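Local coordinates for protein pertussis toxin-like subunit ArtA (Escherichia coli, PDB 4Z9D) that probably transfers ADP-ribose from NAD to trimeric G proteins of the host, as the enzymatic A subunit of a pertussis-like AB5 toxin, at residues R83-Y97 and V157-L171. The protein carries 2 engineered substitutions. Sequence-based numbering, arbitrary orientation.
Sequences RANNIFYPIQPSVNY and VPGSTFVNPGVIPQL
Val157 O, lying somewhat out of the guanidinium plane, accepts from Arg83 NH2 at 2.9 Å and takes a weak hydrogen bond from NE of the same side chain. At the other edge of the guanidinium, Thr161 OG1 lies in its plane and accepts from NH1 along a nearly straight line. Thr161 OG1, set between the backbone N and the carbonyl carbon (chi1 58°), also donates to Ala84 O at 2.7 Å; one hydroxyl thereby ties the Arg83 side chain to the Ala84 backbone. Phe162 O takes a weak bond from Asn86 ND2. Val163 spreads its two methyls: CG1 packs on the CB atoms of Ala84 and Phe88, CG2 on the ring of Pro90. Asn164 N then bonds to Phe88 O (2.9 Å), while its side chain runs alongside Tyr89 with the amide 24° from the ring plane and CB over one ring face, 3.9 Å from the centroid. Its OD1 accepts from Gly166 N, an Asx turn that holds this amide in place. Gly166 O shares a water with Pro90 O and Ser94 OG. Val167 CG1 meets Tyr97 CD2. Ile168 N gives Ser94 OG an almost linear bond (174°), and Ile168 CG1 covers the opposite Tyr89 face, 4.1 Å from the centroid; the two CH-pi contacts clamp the phenol. Leu171 CD1 also reaches Tyr97 CD2, on a ring whose OH bonds to Arg101. The irregular segment 157-171 thus straps the outside of the ADP-ribosyltransferase fold, from the end of strand 77-83 past edge strand 88-90 to helix 92-100, with Ile168 reaching Val120 of strand 118-122 and Leu32 of helix 32-37.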
ATOM      1  N   ARG A  83       1.164   0.589 -11.444  1.00  7.07           N
ATOM      2  CA  ARG A  83       2.327  -0.107 -11.976  1.00  5.88           C
ATOM      3  C   ARG A  83       3.502   0.044 -11.019  1.00  7.02           C
ATOM      4  O   ARG A  83       3.874   1.155 -10.635  1.00  7.72           O
ATOM      5  CB  ARG A  83       2.706   0.409 -13.368  1.00  7.95           C
ATOM      6  CG  ARG A  83       4.040  -0.142 -13.872  1.00  9.00           C
ATOM      7  CD  ARG A  83       4.233   0.158 -15.356  1.00  8.59           C
ATOM      8  NE  ARG A  83       4.281   1.595 -15.618  1.00  9.29           N
ATOM      9  CZ  ARG A  83       5.325   2.381 -15.347  1.00 11.62           C
ATOM     10  NH1 ARG A  83       6.421   1.875 -14.789  1.00  8.73           N
ATOM     11  NH2 ARG A  83       5.274   3.676 -15.631  1.00 15.19           N
ATOM     12  N   ALA A  84       4.058  -1.085 -10.594  1.00  8.23           N
ATOM     13  CA  ALA A  84       5.189  -1.074  -9.673  1.00  7.76           C
ATOM     14  C   ALA A  84       6.485  -0.944 -10.454  1.00  9.58           C
ATOM     15  O   ALA A  84       6.578  -1.396 -11.598  1.00 13.86           O
ATOM     16  CB  ALA A  84       5.215  -2.343  -8.823  1.00  8.35           C
ATOM     17  N   ASN A  85       7.468  -0.298  -9.849  1.00  8.55           N
ATOM     18  CA  ASN A  85       8.813  -0.244 -10.427  1.00 10.97           C
ATOM     19  C   ASN A  85       9.843  -0.310  -9.300  1.00  8.65           C
ATOM     20  O   ASN A  85       9.535  -0.838  -8.234  1.00  6.87           O
ATOM     21  CB  ASN A  85       8.993   0.995 -11.315  1.00 12.88           C
ATOM     22  CG  ASN A  85       8.726   2.293 -10.596  1.00 15.81           C
ATOM     23  OD1 ASN A  85       8.721   2.360  -9.364  1.00 15.02           O
ATOM     24  ND2 ASN A  85       8.518   3.358 -11.375  1.00 14.74           N
ATOM     25  N   ASN A  86      11.065   0.172  -9.532  1.00  8.32           N
ATOM     26  CA  ASN A  86      12.142  -0.042  -8.559  1.00  6.22           C
ATOM     27  C   ASN A  86      11.975   0.774  -7.266  1.00  8.81           C
ATOM     28  O   ASN A  86      12.772   0.658  -6.341  1.00  9.19           O
ATOM     29  CB  ASN A  86      13.505   0.265  -9.183  1.00  8.94           C
ATOM     30  CG  ASN A  86      13.959  -0.797 -10.181  1.00 13.67           C
ATOM     31  OD1 ASN A  86      14.979  -0.618 -10.847  1.00 11.40           O
ATOM     32  ND2 ASN A  86      13.222  -1.908 -10.276  1.00  9.84           N
ATOM     33  N   ILE A  87      10.938   1.599  -7.230  1.00 10.09           N
ATOM     34  CA  ILE A  87      10.543   2.356  -6.047  1.00 12.40           C
ATOM     35  C   ILE A  87       9.835   1.443  -5.034  1.00 11.39           C
ATOM     36  O   ILE A  87       9.766   1.744  -3.839  1.00  8.53           O
ATOM     37  CB  ILE A  87       9.573   3.515  -6.467  1.00 18.68           C
ATOM     38  CG1 ILE A  87      10.232   4.440  -7.496  1.00 20.16           C
ATOM     39  CG2 ILE A  87       9.038   4.305  -5.265  1.00 18.33           C
ATOM     40  CD1 ILE A  87       9.288   5.497  -8.059  1.00 22.69           C
ATOM     41  N   PHE A  88       9.368   0.300  -5.529  1.00  6.31           N
ATOM     42  CA  PHE A  88       8.556  -0.648  -4.769  1.00  9.37           C
ATOM     43  C   PHE A  88       9.403  -1.819  -4.306  1.00  8.58           C
ATOM     44  O   PHE A  88      10.222  -2.338  -5.063  1.00  9.93           O
ATOM     45  CB  PHE A  88       7.384  -1.162  -5.615  1.00  6.98           C
ATOM     46  CG  PHE A  88       6.386  -0.097  -6.007  1.00  8.26           C
ATOM     47  CD1 PHE A  88       6.735   0.906  -6.908  1.00  9.93           C
ATOM     48  CD2 PHE A  88       5.092  -0.116  -5.496  1.00  6.74           C
ATOM     49  CE1 PHE A  88       5.824   1.872  -7.298  1.00  8.15           C
ATOM     50  CE2 PHE A  88       4.166   0.850  -5.874  1.00  8.50           C
ATOM     51  CZ  PHE A  88       4.534   1.847  -6.780  1.00  7.08           C
ATOM     52  N   TYR A  89       9.197  -2.237  -3.066  1.00  6.45           N
ATOM     53  CA  TYR A  89       9.927  -3.368  -2.471  1.00  7.35           C
ATOM     54  C   TYR A  89       8.965  -4.353  -1.832  1.00  8.62           C
ATOM     55  O   TYR A  89       8.144  -3.951  -1.020  1.00  8.27           O
ATOM     56  CB  TYR A  89      10.902  -2.893  -1.385  1.00  7.46           C
ATOM     57  CG  TYR A  89      12.045  -2.028  -1.853  1.00  6.98           C
ATOM     58  CD1 TYR A  89      11.863  -0.673  -2.116  1.00  8.51           C
ATOM     59  CD2 TYR A  89      13.328  -2.553  -1.966  1.00  8.63           C
ATOM     60  CE1 TYR A  89      12.928   0.123  -2.529  1.00 10.86           C
ATOM     61  CE2 TYR A  89      14.397  -1.761  -2.372  1.00  6.77           C
ATOM     62  CZ  TYR A  89      14.188  -0.435  -2.647  1.00  7.58           C
ATOM     63  OH  TYR A  89      15.250   0.341  -3.044  1.00 17.07           O
ATOM     64  N   PRO A  90       9.042  -5.636  -2.203  1.00  7.11           N
ATOM     65  CA  PRO A  90       8.368  -6.647  -1.383  1.00  7.81           C
ATOM     66  C   PRO A  90       9.007  -6.654   0.006  1.00 10.92           C
ATOM     67  O   PRO A  90      10.216  -6.437   0.103  1.00  9.97           O
ATOM     68  CB  PRO A  90       8.640  -7.962  -2.128  1.00 10.17           C
ATOM     69  CG  PRO A  90       9.093  -7.551  -3.501  1.00 12.68           C
ATOM     70  CD  PRO A  90       9.794  -6.236  -3.311  1.00 12.88           C
ATOM     71  N   ILE A  91       8.244  -6.903   1.066  1.00  9.05           N
ATOM     72  CA  ILE A  91       8.816  -6.706   2.396  1.00 10.44           C
ATOM     73  C   ILE A  91       9.709  -7.857   2.877  1.00  8.94           C
ATOM     74  O   ILE A  91      10.542  -7.669   3.754  1.00  8.32           O
ATOM     75  CB  ILE A  91       7.714  -6.466   3.460  1.00 12.46           C
ATOM     76  CG1 ILE A  91       6.778  -7.662   3.586  1.00 12.15           C
ATOM     77  CG2 ILE A  91       6.923  -5.197   3.143  1.00 10.86           C
ATOM     78  CD1 ILE A  91       5.750  -7.480   4.677  1.00 13.40           C
ATOM     79  N   GLN A  92       9.569  -9.035   2.287  1.00 10.82           N
ATOM     80  CA  GLN A  92      10.225 -10.223   2.831  1.00 13.14           C
ATOM     81  C   GLN A  92      11.769 -10.153   2.928  1.00 10.28           C
ATOM     82  O   GLN A  92      12.325 -10.543   3.953  1.00 10.68           O
ATOM     83  CB  GLN A  92       9.804 -11.448   2.008  1.00 13.51           C
ATOM     84  CG  GLN A  92      10.319 -12.769   2.522  1.00 18.13           C
ATOM     85  CD  GLN A  92       9.785 -13.937   1.700  1.00 29.46           C
ATOM     86  OE1 GLN A  92       8.695 -14.446   1.965  1.00 37.87           O
ATOM     87  NE2 GLN A  92      10.553 -14.366   0.699  1.00 28.59           N
ATOM     88  N   PRO A  93      12.473  -9.679   1.875  1.00 10.12           N
ATOM     89  CA  PRO A  93      13.932  -9.592   2.013  1.00  9.67           C
ATOM     90  C   PRO A  93      14.356  -8.673   3.151  1.00  9.00           C
ATOM     91  O   PRO A  93      15.386  -8.904   3.806  1.00  9.36           O
ATOM     92  CB  PRO A  93      14.384  -9.023   0.663  1.00 11.55           C
ATOM     93  CG  PRO A  93      13.307  -9.458  -0.285  1.00 12.67           C
ATOM     94  CD  PRO A  93      12.043  -9.336   0.506  1.00 12.29           C
ATOM     95  N   SER A  94      13.574  -7.626   3.380  1.00  7.03           N
ATOM     96  CA  SER A  94      13.910  -6.693   4.452  1.00  8.32           C
ATOM     97  C   SER A  94      13.596  -7.304   5.808  1.00  9.77           C
ATOM     98  O   SER A  94      14.361  -7.135   6.760  1.00  6.92           O
ATOM     99  CB  SER A  94      13.177  -5.368   4.276  1.00  8.10           C
ATOM    100  OG  SER A  94      13.676  -4.680   3.141  1.00  7.84           O
ATOM    101  N   VAL A  95      12.486  -8.027   5.894  1.00 11.28           N
ATOM    102  CA  VAL A  95      12.133  -8.707   7.140  1.00 11.79           C
ATOM    103  C   VAL A  95      13.212  -9.745   7.480  1.00 12.34           C
ATOM    104  O   VAL A  95      13.606  -9.886   8.638  1.00 12.96           O
ATOM    105  CB  VAL A  95      10.736  -9.365   7.044  1.00 13.83           C
ATOM    106  CG1 VAL A  95      10.532 -10.386   8.156  1.00 13.12           C
ATOM    107  CG2 VAL A  95       9.637  -8.289   7.079  1.00 10.92           C
ATOM    108  N   ASN A  96      13.701 -10.453   6.465  1.00 11.40           N
ATOM    109  CA  ASN A  96      14.797 -11.403   6.663  1.00 14.92           C
ATOM    110  C   ASN A  96      16.083 -10.709   7.120  1.00 16.43           C
ATOM    111  O   ASN A  96      16.810 -11.223   7.966  1.00 15.69           O
ATOM    112  CB  ASN A  96      15.066 -12.204   5.392  1.00 13.64           C
ATOM    113  CG  ASN A  96      13.952 -13.188   5.074  1.00 19.53           C
ATOM    114  OD1 ASN A  96      13.054 -13.418   5.889  1.00 20.36           O
ATOM    115  ND2 ASN A  96      14.015 -13.791   3.886  1.00 20.92           N
ATOM    116  N   TYR A  97      16.394  -9.572   6.511  1.00 11.36           N
ATOM    117  CA  TYR A  97      17.556  -8.795   6.917  1.00  9.83           C
ATOM    118  C   TYR A  97      17.454  -8.284   8.357  1.00 12.05           C
ATOM    119  O   TYR A  97      18.392  -8.420   9.133  1.00 13.72           O
ATOM    120  CB  TYR A  97      17.762  -7.635   5.951  1.00  9.86           C
ATOM    121  CG  TYR A  97      18.847  -6.670   6.372  1.00  9.17           C
ATOM    122  CD1 TYR A  97      20.181  -6.978   6.171  1.00 10.88           C
ATOM    123  CD2 TYR A  97      18.530  -5.427   6.916  1.00  9.27           C
ATOM    124  CE1 TYR A  97      21.193  -6.085   6.538  1.00 12.94           C
ATOM    125  CE2 TYR A  97      19.527  -4.519   7.273  1.00 12.08           C
ATOM    126  CZ  TYR A  97      20.859  -4.863   7.085  1.00 10.92           C
ATOM    127  OH  TYR A  97      21.862  -3.987   7.434  1.00 12.08           O
ATOM    128  N   VAL A 157       1.472   6.276 -17.752  1.00  9.78           N
ATOM    129  CA  VAL A 157       2.582   5.953 -18.646  1.00 12.08           C
ATOM    130  C   VAL A 157       2.825   4.454 -18.662  1.00 10.58           C
ATOM    131  O   VAL A 157       3.261   3.883 -17.665  1.00 11.96           O
ATOM    132  CB  VAL A 157       3.879   6.694 -18.225  1.00 11.68           C
ATOM    133  CG1 VAL A 157       5.073   6.200 -19.031  1.00 14.25           C
ATOM    134  CG2 VAL A 157       3.699   8.187 -18.387  1.00 13.16           C
ATOM    135  N   PRO A 158       2.519   3.803 -19.794  1.00 11.50           N
ATOM    136  CA  PRO A 158       2.651   2.348 -19.907  1.00 12.33           C
ATOM    137  C   PRO A 158       4.099   1.895 -19.938  1.00 12.42           C
ATOM    138  O   PRO A 158       4.981   2.648 -20.350  1.00 15.83           O
ATOM    139  CB  PRO A 158       1.972   2.020 -21.245  1.00 16.55           C
ATOM    140  CG  PRO A 158       1.234   3.250 -21.650  1.00 20.17           C
ATOM    141  CD  PRO A 158       1.930   4.404 -21.004  1.00 15.02           C
ATOM    142  N   GLY A 159       4.325   0.664 -19.503  1.00 15.59           N
ATOM    143  CA  GLY A 159       5.627   0.034 -19.599  1.00 18.59           C
ATOM    144  C   GLY A 159       5.602  -1.281 -18.858  1.00 19.16           C
ATOM    145  O   GLY A 159       4.640  -1.591 -18.147  1.00 16.68           O
ATOM    146  N   SER A 160       6.652  -2.069 -19.034  1.00 13.98           N
ATOM    147  CA  SER A 160       6.774  -3.314 -18.303  1.00 15.17           C
ATOM    148  C   SER A 160       7.909  -3.120 -17.320  1.00 13.44           C
ATOM    149  O   SER A 160       9.075  -3.107 -17.709  1.00 18.42           O
ATOM    150  CB  SER A 160       7.034  -4.490 -19.246  1.00 20.05           C
ATOM    151  OG  SER A 160       5.937  -4.678 -20.126  1.00 20.24           O
ATOM    152  N   THR A 161       7.561  -2.949 -16.050  1.00 11.07           N
ATOM    153  CA  THR A 161       8.543  -2.655 -15.011  1.00 11.96           C
ATOM    154  C   THR A 161       8.275  -3.551 -13.808  1.00 10.98           C
ATOM    155  O   THR A 161       7.207  -4.150 -13.710  1.00 10.04           O
ATOM    156  CB  THR A 161       8.508  -1.166 -14.590  1.00 12.86           C
ATOM    157  OG1 THR A 161       7.198  -0.821 -14.129  1.00 12.76           O
ATOM    158  CG2 THR A 161       8.854  -0.263 -15.773  1.00 11.14           C
ATOM    159  N   PHE A 162       9.263  -3.665 -12.918  1.00 10.39           N
ATOM    160  CA  PHE A 162       9.240  -4.628 -11.805  1.00  8.95           C
ATOM    161  C   PHE A 162       9.710  -4.025 -10.489  1.00  8.62           C
ATOM    162  O   PHE A 162      10.440  -3.042 -10.485  1.00  7.50           O
ATOM    163  CB  PHE A 162      10.114  -5.842 -12.118  1.00 10.44           C
ATOM    164  CG  PHE A 162       9.640  -6.628 -13.298  1.00 15.42           C
ATOM    165  CD1 PHE A 162       8.838  -7.753 -13.114  1.00 12.58           C
ATOM    166  CD2 PHE A 162       9.967  -6.234 -14.586  1.00 11.39           C
ATOM    167  CE1 PHE A 162       8.385  -8.487 -14.201  1.00 15.31           C
ATOM    168  CE2 PHE A 162       9.504  -6.957 -15.688  1.00 10.65           C
ATOM    169  CZ  PHE A 162       8.717  -8.091 -15.488  1.00 16.24           C
ATOM    170  N   VAL A 163       9.289  -4.621  -9.377  1.00 10.85           N
ATOM    171  CA  VAL A 163       9.768  -4.198  -8.060  1.00  8.11           C
ATOM    172  C   VAL A 163      11.285  -4.378  -7.936  1.00 10.60           C
ATOM    173  O   VAL A 163      11.904  -5.131  -8.685  1.00  9.80           O
ATOM    174  CB  VAL A 163       9.084  -4.986  -6.938  1.00  9.68           C
ATOM    175  CG1 VAL A 163       7.555  -4.806  -7.002  1.00 10.21           C
ATOM    176  CG2 VAL A 163       9.472  -6.458  -7.035  1.00 12.40           C
ATOM    177  N   ASN A 164      11.888  -3.660  -6.995  1.00 10.53           N
ATOM    178  CA  ASN A 164      13.268  -3.915  -6.615  1.00 11.18           C
ATOM    179  C   ASN A 164      13.271  -5.205  -5.805  1.00 11.35           C
ATOM    180  O   ASN A 164      12.485  -5.343  -4.880  1.00 15.10           O
ATOM    181  CB  ASN A 164      13.824  -2.731  -5.800  1.00 10.08           C
ATOM    182  CG  ASN A 164      15.307  -2.840  -5.527  1.00  9.54           C
ATOM    183  OD1 ASN A 164      15.773  -3.803  -4.913  1.00 11.25           O
ATOM    184  ND2 ASN A 164      16.060  -1.831  -5.954  1.00 16.16           N
ATOM    185  N   PRO A 165      14.114  -6.177  -6.178  1.00  9.15           N
ATOM    186  CA  PRO A 165      14.042  -7.481  -5.513  1.00 12.86           C
ATOM    187  C   PRO A 165      14.803  -7.530  -4.188  1.00 14.64           C
ATOM    188  O   PRO A 165      14.795  -8.572  -3.527  1.00 14.78           O
ATOM    189  CB  PRO A 165      14.680  -8.427  -6.540  1.00 13.29           C
ATOM    190  CG  PRO A 165      15.712  -7.579  -7.196  1.00 12.59           C
ATOM    191  CD  PRO A 165      15.094  -6.180  -7.277  1.00 10.80           C
ATOM    192  N   GLY A 166      15.439  -6.427  -3.801  1.00 10.11           N
ATOM    193  CA  GLY A 166      16.381  -6.469  -2.699  1.00 10.69           C
ATOM    194  C   GLY A 166      15.901  -5.926  -1.367  1.00  9.47           C
ATOM    195  O   GLY A 166      14.700  -5.796  -1.109  1.00  9.92           O
ATOM    196  N   VAL A 167      16.863  -5.631  -0.503  1.00  8.50           N
ATOM    197  CA  VAL A 167      16.583  -5.050   0.806  1.00  9.85           C
ATOM    198  C   VAL A 167      16.355  -3.550   0.688  1.00  8.40           C
ATOM    199  O   VAL A 167      17.017  -2.876  -0.092  1.00  7.66           O
ATOM    200  CB  VAL A 167      17.739  -5.336   1.789  1.00 10.92           C
ATOM    201  CG1 VAL A 167      17.491  -4.674   3.174  1.00  8.56           C
ATOM    202  CG2 VAL A 167      17.939  -6.847   1.923  1.00  8.68           C
ATOM    203  N   ILE A 168      15.391  -3.032   1.438  1.00  5.95           N
ATOM    204  CA  ILE A 168      15.191  -1.584   1.506  1.00  4.67           C
ATOM    205  C   ILE A 168      16.416  -0.882   2.108  1.00  8.60           C
ATOM    206  O   ILE A 168      16.856  -1.225   3.203  1.00  7.57           O
ATOM    207  CB  ILE A 168      13.965  -1.242   2.344  1.00  6.11           C
ATOM    208  CG1 ILE A 168      12.702  -1.867   1.742  1.00  6.65           C
ATOM    209  CG2 ILE A 168      13.836   0.263   2.519  1.00  7.60           C
ATOM    210  CD1 ILE A 168      11.532  -1.859   2.724  1.00  6.07           C
ATOM    211  N   PRO A 169      16.982   0.095   1.381  1.00  6.67           N
ATOM    212  CA  PRO A 169      18.165   0.797   1.883  1.00  6.33           C
ATOM    213  C   PRO A 169      17.834   1.720   3.047  1.00  7.90           C
ATOM    214  O   PRO A 169      16.677   2.117   3.213  1.00  6.11           O
ATOM    215  CB  PRO A 169      18.663   1.597   0.670  1.00  9.26           C
ATOM    216  CG  PRO A 169      17.583   1.558  -0.323  1.00 13.35           C
ATOM    217  CD  PRO A 169      16.693   0.402  -0.029  1.00 11.68           C
ATOM    218  N   GLN A 170      18.845   2.024   3.848  1.00  5.73           N
ATOM    219  CA  GLN A 170      18.727   2.990   4.935  1.00  5.89           C
ATOM    220  C   GLN A 170      17.633   2.623   5.942  1.00  8.16           C
ATOM    221  O   GLN A 170      16.973   3.506   6.502  1.00  8.64           O
ATOM    222  CB  GLN A 170      18.474   4.402   4.368  1.00  8.61           C
ATOM    223  CG  GLN A 170      19.617   4.947   3.491  1.00  8.03           C
ATOM    224  CD  GLN A 170      19.330   4.898   1.995  1.00  9.88           C
ATOM    225  OE1 GLN A 170      18.181   5.042   1.565  1.00 11.16           O
ATOM    226  NE2 GLN A 170      20.381   4.699   1.188  1.00  4.87           N
ATOM    227  N   LEU A 171      17.441   1.327   6.183  1.00  7.87           N
ATOM    228  CA  LEU A 171      16.474   0.893   7.193  1.00  6.17           C
ATOM    229  C   LEU A 171      16.894   1.335   8.600  1.00 10.57           C
ATOM    230  O   LEU A 171      18.084   1.378   8.917  1.00  9.08           O
ATOM    231  CB  LEU A 171      16.286  -0.628   7.168  1.00  7.36           C
ATOM    232  CG  LEU A 171      15.449  -1.236   6.036  1.00  9.65           C
ATOM    233  CD1 LEU A 171      15.587  -2.748   6.028  1.00  9.26           C
ATOM    234  CD2 LEU A 171      13.981  -0.856   6.209  1.00  9.49           C
TER
HETATM  235  O   HOH W   1      12.668  -5.798   0.870  1.00  9.38           O